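Local coordinates for uncharacterized protein Tm1382 (Thermotoga maritima, PDB 3E57), which is a putative Nudix hydrolase of unknown function, probably cleaving a nucleoside diphosphate-linked substrate as other members of that family do, at residues E34-V39 / G142-S147; L19-E24 / K67-Y72; P71-M76 / A158-R163; F44-D49 / T114-F119. One frame throughout, in Å; residues are numbered along the deposited sequence.

Interaction 1. Residues E34-V39 / G142-S147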
# COMPACT_ATOMS: atom_id res chain seq x y z
N GLU B 34 -3.38 3.11 2.05
CA GLU B 34 -1.96 3.45 2.11
C GLU B 34 -1.25 2.51 1.16
O GLU B 34 -1.18 1.33 1.42
CB GLU B 34 -1.44 3.24 3.54
CG GLU B 34 0.07 3.45 3.73
CD GLU B 34 0.49 4.92 3.67
OE1 GLU B 34 -0.28 5.79 4.14
OE2 GLU B 34 1.61 5.20 3.16
N GLY B 35 -0.76 3.04 0.05
CA GLY B 35 -0.09 2.22 -0.95
C GLY B 35 -0.75 2.42 -2.29
O GLY B 35 -0.87 3.54 -2.75
N PHE B 36 -1.19 1.32 -2.91
CA PHE B 36 -1.83 1.37 -4.21
C PHE B 36 -3.20 0.72 -4.13
O PHE B 36 -3.37 -0.26 -3.40
CB PHE B 36 -0.99 0.62 -5.24
CG PHE B 36 -1.71 0.26 -6.50
CD1 PHE B 36 -1.75 1.14 -7.57
CD2 PHE B 36 -2.36 -0.97 -6.63
CE1 PHE B 36 -2.42 0.80 -8.76
CE2 PHE B 36 -3.02 -1.31 -7.80
CZ PHE B 36 -3.05 -0.42 -8.86
N MET B 37 -4.14 1.26 -4.89
CA MET B 37 -5.48 0.65 -5.06
C MET B 37 -5.94 0.75 -6.51
O MET B 37 -5.88 1.82 -7.11
CB MET B 37 -6.50 1.36 -4.18
CG MET B 37 -7.87 0.69 -4.23
SD MET B 37 -9.03 1.40 -3.07
CE MET B 37 -9.14 3.05 -3.71
N ARG B 38 -6.39 -0.37 -7.07
CA ARG B 38 -6.95 -0.41 -8.42
C ARG B 38 -8.24 0.36 -8.43
O ARG B 38 -9.05 0.21 -7.51
CB ARG B 38 -7.23 -1.85 -8.86
CG ARG B 38 -7.99 -1.97 -10.19
CD ARG B 38 -7.41 -3.04 -11.07
NE ARG B 38 -6.00 -2.68 -11.26
CZ ARG B 38 -5.25 -2.93 -12.32
NH1 ARG B 38 -5.71 -3.56 -13.40
NH2 ARG B 38 -4.00 -2.51 -12.28
N VAL B 39 -8.42 1.21 -9.43
CA VAL B 39 -9.70 1.89 -9.66
C VAL B 39 -9.99 1.92 -11.15
O VAL B 39 -9.09 1.75 -11.97
CB VAL B 39 -9.77 3.33 -9.05
CG1 VAL B 39 -9.31 3.35 -7.58
CG2 VAL B 39 -9.01 4.31 -9.89
N GLY B 142 -4.22 2.30 -11.52
CA GLY B 142 -4.91 2.75 -10.32
C GLY B 142 -4.23 3.93 -9.68
O GLY B 142 -3.48 4.66 -10.34
N LEU B 143 -4.47 4.08 -8.38
CA LEU B 143 -4.00 5.23 -7.61
C LEU B 143 -2.97 4.88 -6.55
O LEU B 143 -3.06 3.84 -5.88
CB LEU B 143 -5.19 5.87 -6.90
CG LEU B 143 -6.29 6.43 -7.82
CD1 LEU B 143 -7.30 7.21 -6.98
CD2 LEU B 143 -5.70 7.30 -8.88
N ILE B 144 -2.01 5.78 -6.39
CA ILE B 144 -1.00 5.66 -5.33
C ILE B 144 -1.19 6.77 -4.32
O ILE B 144 -1.14 7.96 -4.66
CB ILE B 144 0.43 5.80 -5.87
CG1 ILE B 144 0.71 4.79 -6.98
CG2 ILE B 144 1.41 5.66 -4.70
CD1 ILE B 144 2.09 4.97 -7.65
N ASN B 145 -1.38 6.38 -3.07
CA ASN B 145 -1.58 7.32 -1.98
C ASN B 145 -0.75 6.84 -0.82
O ASN B 145 -1.09 5.85 -0.18
CB ASN B 145 -3.06 7.40 -1.59
CG ASN B 145 -3.34 8.45 -0.54
OD1 ASN B 145 -2.88 9.58 -0.65
ND2 ASN B 145 -4.11 8.09 0.48
N SER B 146 0.38 7.50 -0.58
CA SER B 146 1.25 7.10 0.52
C SER B 146 1.57 8.31 1.36
O SER B 146 1.62 9.43 0.85
CB SER B 146 2.55 6.50 0.00
OG SER B 146 3.20 7.44 -0.81
N SER B 147 1.79 8.08 2.65
CA SER B 147 1.89 9.16 3.59
C SER B 147 3.25 9.18 4.27
O SER B 147 3.41 9.84 5.29
CB SER B 147 0.79 9.03 4.65
OG SER B 147 0.97 7.85 5.40
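Phe36 to Arg38 run antiparallel to Gly142 to Asn145, with the strand axes 4.7 Å apart and their directions at 160°. This adds a short strand to the mixed sheet of the Nudix fold. Gly35 and Asn145 form one hydrogen-bonded pair, with Gly35 N 2.8 Å from Asn145 O. Met37 and Leu143 form the next, and the non-hydrogen-bonded pair Phe36 and Ile144 sits between them. Glu34, Phe36 and Met37 also pair with a strand of the second subunit, so the sheet continues across the dimer interface. The backbone angles of Gly35 leave no space for a CB, and a CB on Gly142 would clash with Met37 O and the Phe36 ring.

The Phe36 ring meets Gly142 obliquely, with Phe36 CE1 3.5 Å from Gly142 CA. Ile144 CG1 stands at the ring edge, 4.4 Å from Phe36 CD1. Ile198 and Val202 of helix 194-206 also touch this ring. On the Met37 face, Val39 CG2 meets Leu143 CG at 4.0 Å, the two side chains crossing at about a right angle. Glu34 bends at chi2 (73°), which turns its carboxylate back to Ser147. Replacing Glu34 by an alanine removes the carboxylate and would probably leave Ser147 N and OG without their shared acceptor group, freeing the turn after the strand to move. Ser147 OG donates to Glu34 OE1 over 2.7 Å, 33° out of the carboxylate plane, while Ser147 N reaches the syn lone pair of Glu34 OE2 at 2.9 Å.

Interaction 2. Residues L19-E24 / K67-Y72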
# COMPACT_ATOMS: atom_id res chain seq x y z
N LEU B 19 -3.07 20.96 -11.40
CA LEU B 19 -4.28 20.24 -11.04
C LEU B 19 -4.19 19.66 -9.63
O LEU B 19 -3.22 18.96 -9.28
CB LEU B 19 -4.57 19.11 -12.05
CG LEU B 19 -5.84 18.27 -11.87
CD1 LEU B 19 -7.10 19.12 -12.01
CD2 LEU B 19 -5.87 17.11 -12.86
N VAL B 20 -5.23 19.93 -8.85
CA VAL B 20 -5.34 19.43 -7.48
C VAL B 20 -6.76 18.96 -7.21
O VAL B 20 -7.68 19.28 -7.95
CB VAL B 20 -4.94 20.52 -6.46
CG1 VAL B 20 -3.48 20.91 -6.64
CG2 VAL B 20 -5.84 21.78 -6.59
N VAL B 21 -6.92 18.18 -6.14
CA VAL B 21 -8.23 17.88 -5.57
C VAL B 21 -8.16 18.09 -4.07
O VAL B 21 -7.09 18.02 -3.49
CB VAL B 21 -8.70 16.44 -5.86
CG1 VAL B 21 -8.92 16.23 -7.34
CG2 VAL B 21 -7.69 15.42 -5.32
N LYS B 22 -9.30 18.39 -3.45
CA LYS B 22 -9.37 18.47 -2.00
C LYS B 22 -9.22 17.06 -1.45
O LYS B 22 -9.80 16.12 -1.99
CB LYS B 22 -10.70 19.09 -1.53
CG LYS B 22 -10.88 20.56 -1.89
CD LYS B 22 -11.97 21.26 -1.04
CE LYS B 22 -13.36 20.64 -1.22
NZ LYS B 22 -14.45 21.50 -0.60
N THR B 23 -8.44 16.92 -0.39
CA THR B 23 -8.25 15.63 0.25
C THR B 23 -9.59 15.07 0.73
O THR B 23 -9.84 13.88 0.58
CB THR B 23 -7.24 15.73 1.41
OG1 THR B 23 -6.01 16.27 0.93
CG2 THR B 23 -6.98 14.37 2.01
N GLU B 24 -10.45 15.93 1.27
CA GLU B 24 -11.77 15.46 1.73
C GLU B 24 -12.60 14.86 0.59
O GLU B 24 -13.27 13.84 0.78
CB GLU B 24 -12.55 16.57 2.46
CG GLU B 24 -12.90 17.80 1.64
CD GLU B 24 -13.67 18.85 2.45
OE1 GLU B 24 -14.82 18.56 2.86
OE2 GLU B 24 -13.13 19.95 2.68
N LYS B 67 -4.48 17.48 -2.60
CA LYS B 67 -3.51 16.58 -3.19
C LYS B 67 -3.31 16.94 -4.66
O LYS B 67 -4.27 17.15 -5.40
CB LYS B 67 -3.94 15.12 -3.00
CG LYS B 67 -3.74 14.67 -1.56
CD LYS B 67 -4.08 13.21 -1.31
CE LYS B 67 -3.37 12.67 -0.05
NZ LYS B 67 -2.01 12.04 -0.36
N GLN B 68 -2.04 17.06 -5.05
CA GLN B 68 -1.65 17.35 -6.41
C GLN B 68 -1.75 16.07 -7.23
O GLN B 68 -1.17 15.06 -6.86
CB GLN B 68 -0.21 17.87 -6.43
CG GLN B 68 -0.03 19.16 -5.62
CD GLN B 68 1.39 19.38 -5.18
OE1 GLN B 68 2.32 19.33 -5.98
NE2 GLN B 68 1.58 19.62 -3.89
N VAL B 69 -2.50 16.11 -8.32
CA VAL B 69 -2.67 14.94 -9.18
C VAL B 69 -1.45 14.76 -10.09
O VAL B 69 -1.15 15.63 -10.92
CB VAL B 69 -3.94 15.04 -10.01
CG1 VAL B 69 -4.03 13.88 -10.99
CG2 VAL B 69 -5.14 15.09 -9.09
N ILE B 70 -0.76 13.63 -9.91
CA ILE B 70 0.49 13.33 -10.59
C ILE B 70 0.30 12.10 -11.49
O ILE B 70 0.26 10.97 -10.98
CB ILE B 70 1.63 13.04 -9.57
CG1 ILE B 70 1.75 14.17 -8.54
CG2 ILE B 70 2.96 12.84 -10.28
CD1 ILE B 70 2.11 15.52 -9.13
N PRO B 71 0.17 12.31 -12.81
CA PRO B 71 0.29 11.16 -13.70
C PRO B 71 1.68 10.53 -13.52
O PRO B 71 2.66 11.26 -13.41
CB PRO B 71 0.11 11.77 -15.09
CG PRO B 71 0.41 13.23 -14.92
CD PRO B 71 -0.11 13.54 -13.57
N TYR B 72 1.74 9.21 -13.45
CA TYR B 72 2.96 8.48 -13.11
C TYR B 72 3.04 7.24 -13.99
O TYR B 72 2.25 6.30 -13.83
CB TYR B 72 2.93 8.10 -11.63
CG TYR B 72 4.26 7.66 -11.06
CD1 TYR B 72 5.29 8.58 -10.87
CD2 TYR B 72 4.49 6.35 -10.69
CE1 TYR B 72 6.51 8.20 -10.35
CE2 TYR B 72 5.72 5.96 -10.15
CZ TYR B 72 6.72 6.90 -9.99
OH TYR B 72 7.95 6.51 -9.45
O HOH W 1 -0.95 18.28 -10.99
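Leu19 O takes two hydrogen bonds. Val69 N donates to it over 3.1 Å, tilted 33° from the carbonyl plane. A water donates to Leu19 O at 2.9 Å and to Val69 O at 2.7 Å, so it bridges the strands just where their direct pairing stops. Further along, Val21 and Lys67 form a complete hydrogen-bonded pair. Lys67 N lies 2.8 Å from Val21 O, and Val21 N donates back to Lys67 O. Val20 and Gln68 form the non-hydrogen-bonded pair next to it.

The strands are antiparallel but splayed, at 132°, so the contact is short. It joins strand 17-22 to the start of strand 66-77, the long strand that goes on into the central sheet of the Nudix fold. Lys22 is the N-cap of the helix that follows.

Side chains divide between the two faces. Val20 CG1 touches Gln68 CG at 4.0 Å on one face, and Gln68 OE1 goes on to a hydrogen bond with His106. Leu19 CG is anti to its own N (chi1 -177°), which brings CD2 within 4.0 Å of Val69 CB. Val21 CG1 also touches Val69, at CG2. Thr23 OG1 lies against the aliphatic start of Lys67 and is hydrogen-bonded to Glu64 O. The lysine chain is bent at its far end, and its NZ leaves the contact to bond Asn145 OD1.

Interaction 3. Residues P71-M76 / A158-R163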
# COMPACT_ATOMS: atom_id res chain seq x y z
N PRO B 71 0.17 12.31 -12.81
CA PRO B 71 0.29 11.16 -13.70
C PRO B 71 1.68 10.53 -13.52
O PRO B 71 2.66 11.26 -13.41
CB PRO B 71 0.11 11.77 -15.09
CG PRO B 71 0.41 13.23 -14.92
CD PRO B 71 -0.11 13.54 -13.57
N TYR B 72 1.74 9.21 -13.45
CA TYR B 72 2.96 8.48 -13.11
C TYR B 72 3.04 7.24 -13.99
O TYR B 72 2.25 6.30 -13.83
CB TYR B 72 2.93 8.10 -11.63
CG TYR B 72 4.26 7.66 -11.06
CD1 TYR B 72 5.29 8.58 -10.87
CD2 TYR B 72 4.49 6.35 -10.69
CE1 TYR B 72 6.51 8.20 -10.35
CE2 TYR B 72 5.72 5.96 -10.15
CZ TYR B 72 6.72 6.90 -9.99
OH TYR B 72 7.95 6.51 -9.45
N VAL B 73 3.96 7.24 -14.94
CA VAL B 73 3.97 6.25 -16.00
C VAL B 73 5.21 5.38 -15.91
O VAL B 73 6.34 5.87 -15.92
CB VAL B 73 3.92 6.93 -17.39
CG1 VAL B 73 3.82 5.86 -18.48
CG2 VAL B 73 2.76 7.91 -17.46
N VAL B 74 4.97 4.07 -15.83
CA VAL B 74 6.01 3.08 -15.92
C VAL B 74 6.05 2.63 -17.38
O VAL B 74 5.00 2.32 -17.96
CB VAL B 74 5.69 1.88 -15.02
CG1 VAL B 74 6.72 0.77 -15.23
CG2 VAL B 74 5.65 2.32 -13.55
N ILE B 75 7.24 2.61 -17.96
CA ILE B 75 7.41 2.32 -19.37
C ILE B 75 7.98 0.92 -19.53
O ILE B 75 8.97 0.59 -18.88
CB ILE B 75 8.34 3.36 -20.04
CG1 ILE B 75 7.62 4.71 -20.12
CG2 ILE B 75 8.78 2.91 -21.44
CD1 ILE B 75 8.51 5.84 -20.49
N MET B 76 7.35 0.10 -20.37
CA MET B 76 7.90 -1.19 -20.76
C MET B 76 8.14 -1.27 -22.27
O MET B 76 7.25 -0.93 -23.05
CB MET B 76 6.96 -2.32 -20.37
CG MET B 76 7.07 -2.71 -18.90
SD MET B 76 6.20 -4.25 -18.57
CE MET B 76 7.42 -5.48 -19.03
N ALA B 158 -1.46 8.77 -10.22
CA ALA B 158 -2.30 8.02 -11.13
C ALA B 158 -1.33 7.15 -11.91
O ALA B 158 -0.61 7.65 -12.79
CB ALA B 158 -3.06 8.95 -12.07
N LEU B 159 -1.31 5.87 -11.57
CA LEU B 159 -0.33 4.93 -12.11
C LEU B 159 -0.78 4.30 -13.43
O LEU B 159 -1.86 3.69 -13.50
CB LEU B 159 -0.08 3.82 -11.10
CG LEU B 159 0.89 2.71 -11.49
CD1 LEU B 159 2.29 3.27 -11.82
CD2 LEU B 159 0.94 1.69 -10.34
N PHE B 160 0.08 4.43 -14.44
CA PHE B 160 -0.11 3.81 -15.74
C PHE B 160 1.06 2.94 -16.09
O PHE B 160 2.19 3.21 -15.68
CB PHE B 160 -0.20 4.87 -16.84
CG PHE B 160 -1.34 5.80 -16.70
CD1 PHE B 160 -2.51 5.60 -17.42
CD2 PHE B 160 -1.26 6.89 -15.85
CE1 PHE B 160 -3.58 6.45 -17.28
CE2 PHE B 160 -2.32 7.74 -15.71
CZ PHE B 160 -3.48 7.53 -16.43
N LEU B 161 0.77 1.92 -16.90
CA LEU B 161 1.78 1.13 -17.58
C LEU B 161 1.73 1.53 -19.06
O LEU B 161 0.69 1.36 -19.72
CB LEU B 161 1.45 -0.34 -17.43
CG LEU B 161 2.33 -1.33 -18.18
CD1 LEU B 161 3.80 -1.16 -17.81
CD2 LEU B 161 1.85 -2.75 -17.89
N GLY B 162 2.82 2.07 -19.57
CA GLY B 162 2.89 2.43 -20.99
C GLY B 162 3.79 1.44 -21.69
O GLY B 162 4.96 1.33 -21.36
N ARG B 163 3.24 0.69 -22.65
CA ARG B 163 4.05 -0.25 -23.40
C ARG B 163 4.39 0.35 -24.77
O ARG B 163 3.51 0.92 -25.42
CB ARG B 163 3.34 -1.59 -23.59
CG ARG B 163 3.11 -2.42 -22.32
CD ARG B 163 2.61 -3.80 -22.73
NE ARG B 163 2.32 -4.72 -21.62
CZ ARG B 163 1.15 -4.80 -20.98
NH1 ARG B 163 0.13 -4.00 -21.29
NH2 ARG B 163 1.00 -5.69 -20.00
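Leu159 CD1 sits between Tyr72 and Val74 on the neighbouring strand. Leu159 CD1 stands at the edge of the Tyr72 ring, 4.0 Å from Tyr72 CD2, and touches Val74 CG2 at 3.9 Å. Leu161 repeats the arrangement one pair further on, its CD1 lying 3.8 Å from Met76 CG and also against Val74 CG1. Both leucines hold CG anti to the backbone N (chi1 178° and 175°), which swings CD1 across to the other strand. Leu161 CD2 lies over one face of the Arg163 guanidinium. This face of the sheet packs under helix 194-206.

Pro71, Val73, Ala158 and Phe160 point the other way, toward helix 115-130, where Leu123 touches Pro71 and Val73, and Phe119 touches Ala158 and Phe160. Val73 CG2 meets Phe160 CB at 4.3 Å. A CB on Gly162 would come tight against Val73 CG1.

The strands are parallel, in the central layer of the alpha/beta/alpha sandwich of the Nudix fold. Five backbone bonds alternate between them, the shortest from Gly162 N to Val74 O at 2.7 Å. The backbone thus supplies the polar bonds between the segments, while the side chains that meet are almost all apolar, as expected for the buried middle of a sheet.

Interaction 4. Residues F44-D49 / T114-F119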
# COMPACT_ATOMS: atom_id res chain seq x y z
N PHE B 44 -12.21 7.51 -12.32
CA PHE B 44 -11.19 8.50 -11.95
C PHE B 44 -11.30 9.80 -12.75
O PHE B 44 -11.23 10.88 -12.18
CB PHE B 44 -9.79 7.90 -12.12
CG PHE B 44 -8.70 8.85 -11.76
CD1 PHE B 44 -8.60 9.34 -10.47
CD2 PHE B 44 -7.78 9.27 -12.71
CE1 PHE B 44 -7.61 10.23 -10.13
CE2 PHE B 44 -6.78 10.17 -12.37
CZ PHE B 44 -6.70 10.64 -11.07
N LEU B 45 -11.44 9.69 -14.07
CA LEU B 45 -11.53 10.88 -14.92
C LEU B 45 -12.78 11.70 -14.59
O LEU B 45 -12.73 12.93 -14.56
CB LEU B 45 -11.55 10.49 -16.40
CG LEU B 45 -10.26 9.94 -17.00
CD1 LEU B 45 -10.50 9.62 -18.47
CD2 LEU B 45 -9.08 10.92 -16.83
N ASN B 46 -13.89 11.01 -14.34
CA ASN B 46 -15.12 11.63 -13.85
C ASN B 46 -14.88 12.34 -12.53
O ASN B 46 -15.33 13.46 -12.32
CB ASN B 46 -16.23 10.59 -13.69
CG ASN B 46 -16.80 10.12 -15.02
OD1 ASN B 46 -16.62 10.78 -16.05
ND2 ASN B 46 -17.49 8.98 -15.00
N PHE B 47 -14.15 11.68 -11.63
CA PHE B 47 -13.76 12.28 -10.35
C PHE B 47 -13.00 13.58 -10.55
O PHE B 47 -13.24 14.56 -9.84
CB PHE B 47 -12.95 11.27 -9.52
CG PHE B 47 -12.20 11.89 -8.39
CD1 PHE B 47 -12.84 12.14 -7.18
CD2 PHE B 47 -10.85 12.19 -8.50
CE1 PHE B 47 -12.15 12.71 -6.11
CE2 PHE B 47 -10.17 12.76 -7.44
CZ PHE B 47 -10.82 13.02 -6.24
N LEU B 48 -12.08 13.59 -11.51
CA LEU B 48 -11.31 14.80 -11.82
C LEU B 48 -12.21 15.92 -12.35
O LEU B 48 -12.08 17.06 -11.94
CB LEU B 48 -10.22 14.51 -12.85
CG LEU B 48 -9.06 13.61 -12.43
CD1 LEU B 48 -8.05 13.50 -13.58
CD2 LEU B 48 -8.42 14.16 -11.15
N ASP B 49 -13.11 15.59 -13.27
CA ASP B 49 -14.01 16.60 -13.82
C ASP B 49 -14.93 17.17 -12.75
O ASP B 49 -15.26 18.35 -12.79
CB ASP B 49 -14.82 16.04 -14.98
CG ASP B 49 -14.09 16.18 -16.32
OD1 ASP B 49 -13.21 17.07 -16.44
OD2 ASP B 49 -14.42 15.39 -17.24
N THR B 114 -10.58 21.51 -19.36
CA THR B 114 -11.20 20.87 -18.20
C THR B 114 -10.15 19.97 -17.54
O THR B 114 -9.19 19.57 -18.19
CB THR B 114 -12.40 19.98 -18.61
OG1 THR B 114 -11.96 18.96 -19.51
CG2 THR B 114 -13.50 20.82 -19.27
N PRO B 115 -10.35 19.63 -16.24
CA PRO B 115 -9.47 18.71 -15.51
C PRO B 115 -9.14 17.41 -16.25
O PRO B 115 -7.99 16.97 -16.24
CB PRO B 115 -10.28 18.40 -14.25
CG PRO B 115 -11.08 19.60 -14.01
CD PRO B 115 -11.43 20.15 -15.37
N ARG B 116 -10.15 16.80 -16.86
CA ARG B 116 -9.98 15.56 -17.61
C ARG B 116 -9.12 15.77 -18.84
O ARG B 116 -8.19 15.01 -19.10
CB ARG B 116 -11.34 15.03 -18.01
CG ARG B 116 -11.32 13.82 -18.91
CD ARG B 116 -12.59 13.72 -19.71
NE ARG B 116 -12.87 12.34 -20.06
CZ ARG B 116 -13.57 11.50 -19.31
NH1 ARG B 116 -14.12 11.87 -18.15
NH2 ARG B 116 -13.75 10.27 -19.74
N GLU B 117 -9.44 16.81 -19.61
CA GLU B 117 -8.68 17.15 -20.81
C GLU B 117 -7.24 17.53 -20.47
O GLU B 117 -6.31 17.12 -21.16
CB GLU B 117 -9.37 18.29 -21.56
CG GLU B 117 -8.73 18.66 -22.89
CD GLU B 117 -9.26 19.98 -23.44
OE1 GLU B 117 -10.32 20.43 -22.96
OE2 GLU B 117 -8.60 20.56 -24.33
N ALA B 118 -7.07 18.33 -19.41
CA ALA B 118 -5.74 18.77 -18.98
C ALA B 118 -4.93 17.57 -18.51
O ALA B 118 -3.74 17.47 -18.80
CB ALA B 118 -5.83 19.80 -17.86
N PHE B 119 -5.59 16.66 -17.78
CA PHE B 119 -4.95 15.44 -17.29
C PHE B 119 -4.40 14.62 -18.45
O PHE B 119 -3.22 14.27 -18.47
CB PHE B 119 -5.93 14.59 -16.47
CG PHE B 119 -5.32 13.31 -15.94
CD1 PHE B 119 -4.71 13.27 -14.70
CD2 PHE B 119 -5.34 12.15 -16.71
CE1 PHE B 119 -4.14 12.10 -14.22
CE2 PHE B 119 -4.76 10.98 -16.25
CZ PHE B 119 -4.17 10.95 -14.99
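Arg116 lays its guanidinium over Leu45 while its backbone N binds Asp49. The chain is extended from CG to NE, which carries the flat group across helix 41-51. Leu45 CB lies over one guanidinium face, 3.4 Å from NH1, and Leu45 CD1 is near NH2. Asp49 OD2 is at the guanidinium edge, in a long salt bridge of 3.6 Å to NH1, with the two planes 25° apart. Glu42 forms a salt bridge with NH2. Arg116 N donates to Asp49 OD1 over 3.1 Å, from above the carboxylate plane. The carboxylate thus sits at the N-terminal end of helix 115-130, where the helix dipole would probably favour its charge. Exchanging Arg116 for an alanine would probably leave Asp49 and Glu42 without this positive partner and uncover the side of Leu45.

The inner half is apolar. With chi1 at 179° the Phe119 ring extends away from its own backbone N and reaches helix 41-51. Phe44 turns its edge to the Phe119 face in an offset edge-to-face pair, the centroids 5.5 Å apart and the planes at 77°. Leu48 CD1 touches Phe119 CD1 at 3.5 Å, and Leu45 CD2 meets CD2 of the same ring at 3.9 Å. Pro115 CB packs against Leu48 O. Thr114 caps the helix through a weak bond from Glu117 N.

Helix 115-130 probably carries the REVNEE part of the Nudix box, further along than this contact. Helix 41-51 crosses its first turn, and both rest on the sheet: Phe44 and Phe119 on Ala158 of strand 155-163, Leu48 and Phe119 on Val69 of strand 66-77.

How the interactions relate
Interactions 1, 2 and 3 belong to one mixed sheet, and interactions 2 and 3 share strand 66-77. Interaction 3 is the core, parallel and almost wholly buried, with apolar side chains on both faces. Interaction 2 is also buried but splayed, with a water at its opening. Interaction 1 lies at the dimer interface and ends in two hydrogen bonds from a serine to a carboxylate. Interaction 4 instead packs two helices, with charge on its outer side and rings inside. A lysine-asparagine bond joins interactions 1 and 2. Gly142 O bonds Leu159 N, joining interaction 1 to interaction 3. Through Phe119, interaction 4, only partly buried itself, touches the two buried contacts.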